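Local structure of acetyl-CoA acetyltransferase (Bacillus anthracis, 3SS6) at residues L315-A320 and L332-E337. The protein probably catalyses the thiolase reaction, condensing two acetyl-CoA molecules to acetoacetyl-CoA and free CoA, or the reverse cleavage. Residues are numbered along the deposited sequence; the frame is centred on the assembly and turned at random.
Unlike the reference sequence in segment 332-337: Asp333 (reference Gly).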
loop_
_atom_site.group_PDB
_atom_site.type_symbol
_atom_site.label_atom_id
_atom_site.label_comp_id
_atom_site.label_asym_id
_atom_site.label_seq_id
_atom_site.Cartn_x
_atom_site.Cartn_y
_atom_site.Cartn_z
ATOM N N LEU A 315 -1.696 -45.746 0.033
ATOM C CA LEU A 315 -2.273 -44.543 -0.546
ATOM C C LEU A 315 -1.811 -43.312 0.224
ATOM O O LEU A 315 -1.657 -43.344 1.452
ATOM C CB LEU A 315 -3.812 -44.597 -0.547
ATOM C CG LEU A 315 -4.540 -45.714 -1.308
ATOM C CD1 LEU A 315 -4.678 -46.957 -0.441
ATOM C CD2 LEU A 315 -5.922 -45.240 -1.770
ATOM N N GLU A 316 -1.615 -42.227 -0.515
ATOM C CA GLU A 316 -1.467 -40.897 0.064
ATOM C C GLU A 316 -2.658 -40.096 -0.424
ATOM O O GLU A 316 -2.819 -39.901 -1.622
ATOM C CB GLU A 316 -0.189 -40.220 -0.429
ATOM C CG GLU A 316 1.093 -40.735 0.220
ATOM C CD GLU A 316 1.295 -40.189 1.619
ATOM O OE1 GLU A 316 1.085 -38.976 1.820
ATOM O OE2 GLU A 316 1.662 -40.976 2.518
ATOM N N ILE A 317 -3.512 -39.685 0.506
ATOM C CA ILE A 317 -4.657 -38.819 0.221
ATOM C C ILE A 317 -4.448 -37.554 1.033
ATOM O O ILE A 317 -4.589 -37.594 2.256
ATOM C CB ILE A 317 -5.987 -39.448 0.709
ATOM C CG1 ILE A 317 -6.168 -40.870 0.164
ATOM C CG2 ILE A 317 -7.171 -38.556 0.326
ATOM C CD1 ILE A 317 -6.277 -40.937 -1.342
ATOM N N ASN A 318 -4.109 -36.440 0.395
ATOM C CA ASN A 318 -3.742 -35.294 1.219
ATOM C C ASN A 318 -4.844 -34.877 2.187
ATOM O O ASN A 318 -6.013 -34.797 1.814
ATOM C CB ASN A 318 -3.273 -34.096 0.402
ATOM C CG ASN A 318 -2.805 -32.959 1.288
ATOM O OD1 ASN A 318 -1.987 -33.162 2.189
ATOM N ND2 ASN A 318 -3.355 -31.771 1.074
ATOM N N GLU A 319 -4.460 -34.621 3.439
ATOM C CA GLU A 319 -5.378 -34.068 4.427
ATOM C C GLU A 319 -5.395 -32.535 4.346
ATOM O O GLU A 319 -4.629 -31.887 5.040
ATOM C CB GLU A 319 -4.936 -34.462 5.842
ATOM C CG GLU A 319 -5.145 -35.921 6.249
ATOM C CD GLU A 319 -4.279 -36.301 7.441
ATOM O OE1 GLU A 319 -3.430 -35.471 7.842
ATOM O OE2 GLU A 319 -4.438 -37.421 7.976
ATOM N N ALA A 320 -6.258 -31.957 3.513
ATOM C CA ALA A 320 -6.455 -30.514 3.518
ATOM C C ALA A 320 -7.174 -30.113 4.813
ATOM O O ALA A 320 -6.869 -29.093 5.452
ATOM C CB ALA A 320 -7.276 -30.106 2.316
ATOM N N LEU A 332 -15.136 -43.911 -0.293
ATOM C CA LEU A 332 -14.422 -45.016 -0.932
ATOM C C LEU A 332 -14.293 -46.255 -0.042
ATOM O O LEU A 332 -13.814 -47.297 -0.497
ATOM C CB LEU A 332 -13.022 -44.562 -1.367
ATOM C CG LEU A 332 -12.916 -43.485 -2.455
ATOM C CD1 LEU A 332 -11.457 -43.163 -2.716
ATOM C CD2 LEU A 332 -13.592 -43.937 -3.739
ATOM N N ASP A 333 -14.726 -46.139 1.214
ATOM C CA ASP A 333 -14.539 -47.189 2.218
ATOM C C ASP A 333 -13.085 -47.659 2.272
ATOM O O ASP A 333 -12.801 -48.849 2.137
ATOM C CB ASP A 333 -15.478 -48.373 1.954
ATOM C CG ASP A 333 -15.544 -49.344 3.124
ATOM O OD1 ASP A 333 -15.194 -48.958 4.259
ATOM O OD2 ASP A 333 -15.963 -50.498 2.907
ATOM N N LEU A 334 -12.169 -46.715 2.467
ATOM C CA LEU A 334 -10.743 -47.024 2.499
ATOM C C LEU A 334 -10.337 -47.758 3.771
ATOM O O LEU A 334 -10.956 -47.590 4.826
ATOM C CB LEU A 334 -9.910 -45.743 2.399
ATOM C CG LEU A 334 -10.091 -44.882 1.155
ATOM C CD1 LEU A 334 -9.253 -43.632 1.285
ATOM C CD2 LEU A 334 -9.722 -45.660 -0.102
ATOM N N ASP A 335 -9.281 -48.560 3.659
ATOM C CA ASP A 335 -8.621 -49.157 4.815
ATOM C C ASP A 335 -7.588 -48.179 5.354
ATOM O O ASP A 335 -6.508 -48.029 4.785
ATOM C CB ASP A 335 -7.925 -50.460 4.413
ATOM C CG ASP A 335 -7.211 -51.128 5.577
ATOM O OD1 ASP A 335 -7.126 -50.522 6.668
ATOM O OD2 ASP A 335 -6.724 -52.268 5.399
ATOM N N ARG A 336 -7.908 -47.508 6.457
ATOM C CA ARG A 336 -7.035 -46.438 6.944
ATOM C C ARG A 336 -5.606 -46.915 7.225
ATOM O O ARG A 336 -4.660 -46.130 7.150
ATOM C CB ARG A 336 -7.633 -45.779 8.192
ATOM C CG ARG A 336 -6.870 -44.539 8.645
ATOM C CD ARG A 336 -7.449 -43.976 9.945
ATOM N NE ARG A 336 -8.799 -43.454 9.750
ATOM C CZ ARG A 336 -9.544 -42.926 10.714
ATOM N NH1 ARG A 336 -9.070 -42.847 11.951
ATOM N NH2 ARG A 336 -10.768 -42.479 10.446
ATOM N N GLU A 337 -5.446 -48.203 7.537
ATOM C CA GLU A 337 -4.120 -48.751 7.822
ATOM C C GLU A 337 -3.175 -48.709 6.624
ATOM O O GLU A 337 -1.959 -48.862 6.779
ATOM C CB GLU A 337 -4.223 -50.180 8.362
ATOM C CG GLU A 337 -4.870 -50.255 9.742
ATOM C CD GLU A 337 -4.871 -51.663 10.333
ATOM O OE1 GLU A 337 -5.132 -51.792 11.549
ATOM O OE2 GLU A 337 -4.623 -52.637 9.586
#
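Leu334 reaches from the loop after helix 322-332 to Leu315 and Ile317, two residues on the same side of strand 314-317. Its CB starts well back, 5.8 Å from Leu315 CD2. Leu334 CG, anti to the carbonyl carbon (chi1 -60°), carries the fork closer but remains 5.1 Å from Leu315 CD2. Contact is made by the two methyls, each with its own neighbour. Leu334 CD1, extended away from CA (chi2 177°), comes within 4.3 Å of Ile317 CG1; Ile317 has a second conformer, so this distance holds for one of them. Leu334 CD2 meets Leu315 CD2 at 4.2 Å, the two leucine side chains crossing at a slant, and on its own segment it lies 4.0 Å from Leu332 CD1. Leu309 and Glu329 also touch Leu334, while Ile298 of helix 294-305 borders Ile317 and Leu332.

The loop is shaped by local bonds. Asp333, Gly in the reference sequence, has positive phi and ends the helix as the C-prime residue of a Schellman motif. Farther on, Asp335 OD1 accepts Glu337 N at 3.0 Å in an Asx turn, the donor standing 46° out of the carboxylate plane. Beyond the turn, Leu315 shares backbone hydrogen bonds with Lys338 and Asn340. The strand leads into Asn318-Glu319-Ala320, part of the NEAF motif that borders the active site in thiolases.

With 107 Å² buried and methyl and methylene groups alone touching, the contact is a small, nondirectional hydrophobic closure; directional bonds act within the loop and with its surroundings.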